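Side-chain contacts in C2 toxin component I (Clostridium botulinum, PDB 2J3X), which is the enzymatic component of the binary C2 toxin, an ADP-ribosyltransferase whose known target in the host cell is actin: residues A[42-45]-A[49-52]; A[84-89]-A[144-149]; A[304-309]-A[334-339]. The protein carries 2 engineered substitutions. One frame throughout, in Å; residues are numbered along the deposited sequence.

Contact 1. Residues A[42-45]-A[49-52]. With SO4 (sulfate ion), chain P.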
loop_
_atom_site.group_PDB
_atom_site.type_symbol
_atom_site.label_atom_id
_atom_site.label_comp_id
_atom_site.label_asym_id
_atom_site.label_seq_id
_atom_site.Cartn_x
_atom_site.Cartn_y
_atom_site.Cartn_z
ATOM N N ASN A 42 12.621 -18.754 12.446
ATOM C CA ASN A 42 14.044 -18.743 12.821
ATOM C C ASN A 42 14.936 -18.154 11.760
ATOM O O ASN A 42 15.966 -17.564 12.074
ATOM C CB ASN A 42 14.531 -20.166 13.008
ATOM C CG ASN A 42 14.424 -20.628 14.422
ATOM O OD1 ASN A 42 14.382 -21.842 14.674
ATOM N ND2 ASN A 42 14.440 -19.692 15.359
ATOM N N GLN A 43 14.575 -18.361 10.499
ATOM C CA GLN A 43 15.374 -17.846 9.418
ATOM C C GLN A 43 15.369 -16.309 9.427
ATOM O O GLN A 43 16.281 -15.702 8.882
ATOM C CB GLN A 43 14.912 -18.415 8.084
ATOM C CG GLN A 43 15.269 -19.902 7.889
ATOM C CD GLN A 43 14.896 -20.387 6.518
ATOM O OE1 GLN A 43 15.662 -20.235 5.562
ATOM N NE2 GLN A 43 13.712 -20.939 6.395
ATOM N N LEU A 44 14.357 -15.694 10.054
ATOM C CA LEU A 44 14.284 -14.240 10.132
ATOM C C LEU A 44 15.412 -13.667 10.981
ATOM O O LEU A 44 15.581 -12.451 11.004
ATOM C CB LEU A 44 12.929 -13.745 10.681
ATOM C CG LEU A 44 11.678 -14.087 9.851
ATOM C CD1 LEU A 44 10.390 -13.677 10.618
ATOM C CD2 LEU A 44 11.705 -13.363 8.484
ATOM N N LYS A 45 16.183 -14.549 11.610
ATOM C CA LYS A 45 17.396 -14.184 12.376
ATOM C C LYS A 45 18.479 -13.605 11.457
ATOM O O LYS A 45 19.333 -12.836 11.892
ATOM C CB LYS A 45 17.950 -15.413 13.135
ATOM C CG LYS A 45 17.396 -15.597 14.598
ATOM C CD LYS A 45 17.574 -17.042 15.167
ATOM C CE LYS A 45 19.020 -17.339 15.587
ATOM N NZ LYS A 45 19.142 -18.187 16.850
ATOM N N TYR A 49 17.860 -12.644 4.707
ATOM C CA TYR A 49 16.605 -13.398 4.527
ATOM C C TYR A 49 15.409 -12.598 4.967
ATOM O O TYR A 49 14.405 -12.664 4.303
ATOM C CB TYR A 49 16.624 -14.772 5.221
ATOM C CG TYR A 49 15.293 -15.582 5.433
ATOM C CD1 TYR A 49 14.488 -15.348 6.550
ATOM C CD2 TYR A 49 14.906 -16.633 4.579
ATOM C CE1 TYR A 49 13.310 -16.107 6.818
ATOM C CE2 TYR A 49 13.693 -17.413 4.826
ATOM C CZ TYR A 49 12.905 -17.153 5.969
ATOM O OH TYR A 49 11.730 -17.910 6.318
ATOM N N LYS A 50 15.497 -11.869 6.079
ATOM C CA LYS A 50 14.349 -11.056 6.515
ATOM C C LYS A 50 13.999 -10.014 5.459
ATOM O O LYS A 50 12.847 -9.803 5.144
ATOM C CB LYS A 50 14.612 -10.349 7.846
ATOM C CG LYS A 50 13.392 -9.530 8.290
ATOM C CD LYS A 50 13.542 -9.017 9.720
ATOM C CE LYS A 50 12.273 -8.318 10.134
ATOM N NZ LYS A 50 12.270 -6.923 9.649
ATOM N N THR A 51 15.025 -9.377 4.901
ATOM C CA THR A 51 14.799 -8.398 3.825
ATOM C C THR A 51 14.141 -9.086 2.623
ATOM O O THR A 51 13.160 -8.583 2.039
ATOM C CB THR A 51 16.139 -7.722 3.441
ATOM O OG1 THR A 51 16.545 -6.904 4.546
ATOM C CG2 THR A 51 15.978 -6.835 2.170
ATOM N N LYS A 52 14.670 -10.244 2.282
ATOM C CA LYS A 52 14.196 -10.999 1.123
ATOM C C LYS A 52 12.718 -11.413 1.281
ATOM O O LYS A 52 11.884 -11.282 0.336
ATOM C CB LYS A 52 15.096 -12.216 0.908
ATOM C CG LYS A 52 14.699 -13.096 -0.285
ATOM C CD LYS A 52 14.136 -14.447 0.124
ATOM C CE LYS A 52 15.190 -15.517 -0.070
ATOM N NZ LYS A 52 14.862 -16.723 0.742
HETATM S S SO4 P . 13.536 -5.303 6.228
HETATM O O1 SO4 P . 13.963 -6.231 7.282
HETATM O O2 SO4 P . 12.521 -5.894 5.339
HETATM O O3 SO4 P . 12.956 -4.094 6.822
HETATM O O4 SO4 P . 14.707 -5.036 5.383
#

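Contact 2. Residues A[84-89]-A[144-149]. With SO4 (sulfate ion), chain M.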
loop_
_atom_site.group_PDB
_atom_site.type_symbol
_atom_site.label_atom_id
_atom_site.label_comp_id
_atom_site.label_asym_id
_atom_site.label_seq_id
_atom_site.Cartn_x
_atom_site.Cartn_y
_atom_site.Cartn_z
ATOM N N ARG A 84 3.703 -19.470 6.491
ATOM C CA ARG A 84 4.039 -20.029 7.820
ATOM C C ARG A 84 4.277 -18.966 8.883
ATOM O O ARG A 84 3.919 -19.151 10.050
ATOM C CB ARG A 84 5.234 -20.976 7.713
ATOM C CG ARG A 84 4.820 -22.332 7.060
ATOM C CD ARG A 84 6.019 -23.131 6.572
ATOM N NE ARG A 84 5.553 -24.256 5.745
ATOM C CZ ARG A 84 6.322 -24.902 4.855
ATOM N NH1 ARG A 84 7.626 -24.579 4.692
ATOM N NH2 ARG A 84 5.788 -25.895 4.130
ATOM N N ILE A 85 4.905 -17.866 8.475
ATOM C CA ILE A 85 5.132 -16.713 9.370
ATOM C C ILE A 85 3.762 -16.121 9.721
ATOM O O ILE A 85 3.476 -15.810 10.878
ATOM C CB ILE A 85 6.117 -15.677 8.754
ATOM C CG1 ILE A 85 7.528 -16.262 8.678
ATOM C CG2 ILE A 85 6.171 -14.396 9.627
ATOM C CD1 ILE A 85 8.457 -15.479 7.691
ATOM N N ARG A 86 2.892 -15.944 8.732
ATOM C CA ARG A 86 1.550 -15.420 8.990
ATOM C C ARG A 86 0.825 -16.288 9.979
ATOM O O ARG A 86 0.157 -15.768 10.901
ATOM C CB ARG A 86 0.715 -15.359 7.699
ATOM C CG ARG A 86 1.175 -14.291 6.713
ATOM C CD ARG A 86 0.213 -14.388 5.533
ATOM N NE ARG A 86 0.660 -13.626 4.363
ATOM C CZ ARG A 86 0.169 -13.792 3.133
ATOM N NH1 ARG A 86 -0.766 -14.725 2.883
ATOM N NH2 ARG A 86 0.622 -13.016 2.154
ATOM N N GLU A 87 0.923 -17.596 9.762
ATOM C CA GLU A 87 0.262 -18.567 10.639
ATOM C C GLU A 87 0.840 -18.541 12.057
ATOM O O GLU A 87 0.063 -18.595 13.036
ATOM C CB GLU A 87 0.379 -19.959 10.032
ATOM C CG GLU A 87 -0.323 -21.062 10.767
ATOM C CD GLU A 87 -0.119 -22.451 10.113
ATOM O OE1 GLU A 87 0.437 -22.543 9.002
ATOM O OE2 GLU A 87 -0.518 -23.464 10.720
ATOM N N ALA A 88 2.154 -18.402 12.178
ATOM C CA ALA A 88 2.798 -18.301 13.510
ATOM C C ALA A 88 2.310 -17.038 14.238
ATOM O O ALA A 88 1.995 -17.046 15.445
ATOM C CB ALA A 88 4.326 -18.279 13.344
ATOM N N LEU A 89 2.149 -15.952 13.496
ATOM C CA LEU A 89 1.693 -14.698 14.135
ATOM C C LEU A 89 0.251 -14.801 14.679
ATOM O O LEU A 89 -0.072 -14.202 15.690
ATOM C CB LEU A 89 1.832 -13.514 13.153
ATOM C CG LEU A 89 3.275 -13.149 12.798
ATOM C CD1 LEU A 89 3.243 -12.098 11.650
ATOM C CD2 LEU A 89 3.945 -12.496 14.006
ATOM N N PHE A 144 3.422 -2.791 3.341
ATOM C CA PHE A 144 2.889 -3.994 2.697
ATOM C C PHE A 144 3.412 -5.288 3.291
ATOM O O PHE A 144 2.655 -6.272 3.374
ATOM C CB PHE A 144 3.180 -3.936 1.184
ATOM C CG PHE A 144 2.632 -2.717 0.536
ATOM C CD1 PHE A 144 1.234 -2.491 0.437
ATOM C CD2 PHE A 144 3.514 -1.767 -0.001
ATOM C CE1 PHE A 144 0.742 -1.316 -0.223
ATOM C CE2 PHE A 144 3.041 -0.606 -0.643
ATOM C CZ PHE A 144 1.656 -0.375 -0.737
ATOM N N SER A 145 4.653 -5.284 3.767
ATOM C CA SER A 145 5.275 -6.482 4.324
ATOM C C SER A 145 4.886 -6.552 5.800
ATOM O O SER A 145 4.126 -5.721 6.273
ATOM C CB SER A 145 6.806 -6.425 4.219
ATOM O OG SER A 145 7.304 -5.299 4.975
ATOM N N PHE A 146 5.385 -7.576 6.489
ATOM C CA PHE A 146 5.318 -7.589 7.956
ATOM C C PHE A 146 5.974 -6.303 8.437
ATOM O O PHE A 146 6.922 -5.805 7.792
ATOM C CB PHE A 146 6.126 -8.762 8.473
ATOM C CG PHE A 146 5.640 -10.065 7.931
ATOM C CD1 PHE A 146 4.401 -10.601 8.361
ATOM C CD2 PHE A 146 6.376 -10.709 6.936
ATOM C CE1 PHE A 146 3.922 -11.843 7.845
ATOM C CE2 PHE A 146 5.919 -11.950 6.412
ATOM C CZ PHE A 146 4.713 -12.514 6.861
ATOM N N ILE A 147 5.502 -5.799 9.563
ATOM C CA ILE A 147 6.042 -4.584 10.152
ATOM C C ILE A 147 6.797 -4.980 11.425
ATOM O O ILE A 147 6.416 -5.957 12.112
ATOM C CB ILE A 147 4.896 -3.553 10.359
ATOM C CG1 ILE A 147 5.407 -2.150 10.645
ATOM C CG2 ILE A 147 3.909 -4.043 11.421
ATOM C CD1 ILE A 147 4.255 -1.113 10.780
ATOM N N SER A 148 7.926 -4.317 11.682
ATOM C CA SER A 148 8.750 -4.635 12.857
ATOM C C SER A 148 8.619 -3.487 13.829
ATOM O O SER A 148 8.572 -2.340 13.404
ATOM C CB SER A 148 10.205 -4.768 12.454
ATOM O OG SER A 148 10.404 -5.893 11.588
ATOM N N LEU A 149 8.536 -3.775 15.125
ATOM C CA LEU A 149 8.465 -2.715 16.134
ATOM C C LEU A 149 9.700 -2.837 17.023
ATOM O O LEU A 149 9.755 -3.772 17.856
ATOM C CB LEU A 149 7.209 -2.874 16.981
ATOM C CG LEU A 149 7.017 -1.730 17.993
ATOM C CD1 LEU A 149 6.316 -0.453 17.437
ATOM C CD2 LEU A 149 6.202 -2.235 19.235
HETATM S S SO4 M . -2.318 -17.193 0.847
HETATM O O1 SO4 M . -0.817 -17.186 0.736
HETATM O O2 SO4 M . -2.611 -17.919 2.079
HETATM O O3 SO4 M . -2.811 -15.822 1.019
HETATM O O4 SO4 M . -2.929 -17.859 -0.309
#

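Contact 3. Residues A[304-309]-A[334-339]. With SO4 (sulfate ion), chain R.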
loop_
_atom_site.group_PDB
_atom_site.type_symbol
_atom_site.label_atom_id
_atom_site.label_comp_id
_atom_site.label_asym_id
_atom_site.label_seq_id
_atom_site.Cartn_x
_atom_site.Cartn_y
_atom_site.Cartn_z
ATOM N N ILE A 304 2.202 5.241 -20.932
ATOM C CA ILE A 304 1.624 6.354 -21.685
ATOM C C ILE A 304 1.121 7.531 -20.799
ATOM O O ILE A 304 1.431 8.695 -21.076
ATOM C CB ILE A 304 0.520 5.883 -22.680
ATOM C CG1 ILE A 304 1.108 4.890 -23.687
ATOM C CG2 ILE A 304 -0.132 7.123 -23.363
ATOM C CD1 ILE A 304 2.242 5.460 -24.435
ATOM N N PRO A 305 0.408 7.227 -19.681
ATOM C CA PRO A 305 -0.022 8.311 -18.792
ATOM C C PRO A 305 1.113 9.144 -18.217
ATOM O O PRO A 305 0.859 10.276 -17.755
ATOM C CB PRO A 305 -0.780 7.561 -17.652
ATOM C CG PRO A 305 -1.300 6.302 -18.336
ATOM C CD PRO A 305 -0.060 5.912 -19.204
ATOM N N PHE A 306 2.355 8.631 -18.231
ATOM C CA PHE A 306 3.481 9.372 -17.640
ATOM C C PHE A 306 4.351 10.044 -18.727
ATOM O O PHE A 306 5.474 10.424 -18.477
ATOM C CB PHE A 306 4.313 8.378 -16.867
ATOM C CG PHE A 306 3.503 7.668 -15.817
ATOM C CD1 PHE A 306 3.123 8.361 -14.662
ATOM C CD2 PHE A 306 2.976 6.398 -16.069
ATOM C CE1 PHE A 306 2.305 7.722 -13.710
ATOM C CE2 PHE A 306 2.162 5.748 -15.115
ATOM C CZ PHE A 306 1.819 6.421 -13.966
ATOM N N ASP A 307 3.853 10.035 -19.955
ATOM C CA ASP A 307 4.661 10.518 -21.095
ATOM C C ASP A 307 5.892 9.662 -21.287
ATOM O O ASP A 307 7.013 10.177 -21.588
ATOM C CB ASP A 307 5.062 11.984 -20.889
ATOM C CG ASP A 307 3.889 12.932 -21.016
ATOM O OD1 ASP A 307 2.772 12.489 -21.347
ATOM O OD2 ASP A 307 4.077 14.161 -20.808
ATOM N N LEU A 308 5.732 8.364 -21.068
ATOM C CA LEU A 308 6.812 7.431 -21.298
ATOM C C LEU A 308 6.405 6.479 -22.427
ATOM O O LEU A 308 5.226 6.351 -22.715
ATOM C CB LEU A 308 7.165 6.625 -20.022
ATOM C CG LEU A 308 7.758 7.475 -18.871
ATOM C CD1 LEU A 308 7.790 6.665 -17.584
ATOM C CD2 LEU A 308 9.179 7.933 -19.171
ATOM N N PRO A 309 7.381 5.817 -23.047
ATOM C CA PRO A 309 6.996 4.819 -24.089
ATOM C C PRO A 309 6.044 3.790 -23.463
ATOM O O PRO A 309 6.219 3.476 -22.285
ATOM C CB PRO A 309 8.331 4.125 -24.403
ATOM C CG PRO A 309 9.355 5.112 -24.107
ATOM C CD PRO A 309 8.848 5.930 -22.897
ATOM N N ASP A 334 11.231 10.184 -7.878
ATOM C CA ASP A 334 11.518 11.598 -7.537
ATOM C C ASP A 334 10.657 12.563 -8.347
ATOM O O ASP A 334 10.153 13.594 -7.838
ATOM C CB ASP A 334 13.000 11.903 -7.716
ATOM C CG ASP A 334 13.850 11.297 -6.603
ATOM O OD1 ASP A 334 13.310 10.599 -5.708
ATOM O OD2 ASP A 334 15.059 11.514 -6.650
ATOM N N LYS A 335 10.472 12.234 -9.623
ATOM C CA LYS A 335 9.654 13.082 -10.477
ATOM C C LYS A 335 8.173 13.040 -10.120
ATOM O O LYS A 335 7.482 14.081 -10.081
ATOM C CB LYS A 335 9.834 12.694 -11.951
ATOM C CG LYS A 335 8.915 13.486 -12.858
ATOM C CD LYS A 335 9.196 13.194 -14.290
ATOM C CE LYS A 335 8.148 13.914 -15.115
ATOM N NZ LYS A 335 8.333 13.659 -16.608
ATOM N N TRP A 336 7.657 11.845 -9.869
ATOM C CA TRP A 336 6.180 11.680 -9.866
ATOM C C TRP A 336 5.558 11.750 -8.500
ATOM O O TRP A 336 4.349 11.938 -8.380
ATOM C CB TRP A 336 5.760 10.381 -10.592
ATOM C CG TRP A 336 5.909 10.571 -12.112
ATOM C CD1 TRP A 336 7.001 10.272 -12.890
ATOM C CD2 TRP A 336 4.961 11.189 -12.966
ATOM N NE1 TRP A 336 6.773 10.683 -14.201
ATOM C CE2 TRP A 336 5.517 11.211 -14.275
ATOM C CE3 TRP A 336 3.665 11.684 -12.768
ATOM C CZ2 TRP A 336 4.835 11.748 -15.347
ATOM C CZ3 TRP A 336 2.977 12.206 -13.845
ATOM C CH2 TRP A 336 3.586 12.262 -15.118
ATOM N N THR A 337 6.378 11.591 -7.463
ATOM C CA THR A 337 5.813 11.764 -6.127
ATOM C C THR A 337 5.312 13.203 -6.066
ATOM O O THR A 337 6.075 14.160 -6.318
ATOM C CB THR A 337 6.877 11.497 -5.038
ATOM O OG1 THR A 337 7.348 10.156 -5.162
ATOM C CG2 THR A 337 6.229 11.634 -3.622
ATOM N N GLY A 338 4.037 13.392 -5.715
ATOM C CA GLY A 338 3.540 14.748 -5.549
ATOM C C GLY A 338 2.791 15.294 -6.756
ATOM O O GLY A 338 2.135 16.344 -6.660
ATOM N N LYS A 339 2.859 14.599 -7.887
ATOM C CA LYS A 339 2.199 15.043 -9.094
ATOM C C LYS A 339 0.756 14.581 -9.146
ATOM O O LYS A 339 0.386 13.605 -8.512
ATOM C CB LYS A 339 2.916 14.491 -10.330
ATOM C CG LYS A 339 4.284 15.135 -10.540
ATOM C CD LYS A 339 4.944 14.776 -11.893
ATOM C CE LYS A 339 4.256 15.416 -13.109
ATOM N NZ LYS A 339 4.360 16.927 -13.085
HETATM S S SO4 R . 1.379 18.499 -11.134
HETATM O O1 SO4 R . 1.156 17.086 -11.409
HETATM O O2 SO4 R . 1.574 18.736 -9.701
HETATM O O3 SO4 R . 2.562 18.920 -11.881
HETATM O O4 SO4 R . 0.227 19.295 -11.573
HETATM O O HOH W 1 7.975 10.762 -16.811
HETATM O O HOH W 2 6.242 14.543 -18.612
#

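Contact 1. Residues A[42-45]-A[49-52]
Q43 crosses one face of the Y49 ring, touching it with CB and again with its amide. Its CB sits above the face, 3.2 Å from the ring centroid and 20° off the normal, a close CH-pi contact. Beyond CB the chain stays extended through CG, and the amide stacks over the ring's rim with its plane turned only 25° from that of the tyrosine. Glutamine suits this partly exposed place: its methylene and its flat amide can both lie on an aromatic face. The backbone is equally close, with Q43 O 3.0 Å from Y49 CD1. L44 fills in at the rim: its CG lies in the ring plane at the edge, and its CD2 comes within 3.6 Å of Y49 CE1. Because the tyrosine has CG anti to its backbone N (chi1 166°), the ring leaves its helix toward the preceding loop, and the hydroxyl of this buried residue is hydrogen-bonded to A40 O.

The other side is looser and more polar. K50 meets the loop through the carbons near its backbone, CB standing 3.9 Å from L44 O, before the long chain leads away. Its ammonium NZ donates to O1 of a sulfate ion, probably from the crystallisation liquor, at 3.0 Å and is also bonded to S148 OG. T51 OG1 lies close to another oxygen of that ion, but its single proton may instead serve K47 O.

The contact folds the loop after helix 35-42 back on the start of helix 47-59. Helix 77-90 adds D81 against Q43 and Y49, while L177 of strand 175-178 packs on L44 and K50.

Contact 2. Residues A[84-89]-A[144-149]
The guanidinium of R86, whose CG touches the F146 ring, is gripped through all three nitrogens. NH1 donates to O3 of a sulfate ion at 3.0 Å, in the guanidinium plane but bent, with an N-H...O angle of 137°; K72 and K224 bind the same ion. NE bonds to Q189, and NH2 to a glycerol which, like the sulfate, probably comes from the crystallisation liquor. Arginine suits the spot because its extended chain carries the charge outward while its CG rests 3.8 Å from F146 CE1, at the ring edge.

Inward the contact is wholly apolar. The chi1 of I85 (-68°) sets CG2 opposite the main-chain nitrogen and over one face of F146, a CH-pi contact that brings it 3.6 Å from CZ. L89, one helical turn on, adds CD1 at 3.8 Å from F146 CD1. Branched and aliphatic residues thus cradle a phenyl group that has no polar need to meet. Just before it, S145 OG donates to F146 O at 2.9 Å. Q189 also joins the two segments, since its NE2 holds F144 O.

L186 of strand 183-187 touches both I85 and F146. This is helix-on-sheet packing, with helix 77-90 laid against the mixed sheet of the first ADP-ribosyltransferase-like unit through an aromatic residue leading into strand 147-150.

Contact 3. Residues A[304-309]-A[334-339]
F306 and W336 form a T-shaped pair: the edge of the phenyl ring points at the face of the indole's six-membered ring, with planes at 87° and centroids 5.0 Å apart. F306 CD1 stands over the centre of that face. On the opposite face lies K339 CD, 3.5 Å above the plane toward the rim; bends at chi3 and chi4 (70° and 64°) then swing K339 NZ to O3 of a sulfate ion, 2.9 Å away. A lysine fits here because its methylenes can cover the indole while its charge turns elsewhere. The phenyl has P305 CB over one face, and the backbone of F306 joins in, its O lying 3.5 Å from W336 CZ2.

At the indole edge, in its plane, sits a water that accepts from W336 NE1 at 2.9 Å and from K335 NZ, and donates to F306 O at 3.0 Å. The fully extended K335 chain brings its ammonium here, and a second water links K335 NZ to D307 OD2. F332 stacks on W336 and meets F306 edge-to-face.

The chemistry implies mainly apolar adhesion: the rings meet through their carbon surfaces, and the polar links between the segments run through two waters, without a salt bridge.

Along the chain the three contacts follow in series, none enclosing or crossing another. Contact 1 closes the short connection between helices 35-42 and 47-59. Contact 2 then closes a much longer excursion, from helix 77-90 to strand 147-150. These two are neighbours, with centres about 11 Å apart: L44 packs on I85, tying the loop after helix 35-42 to helix 77-90, and the K50 to S148 bond ties helix 47-59 to strand 147-150. Contact 3 belongs to the second ADP-ribosyltransferase-like part of the chain, where it closes the loop from residues 304-309 to the end of helix 326-336. Its centre lies about 32 Å from that of contact 2, and it touches neither of the others.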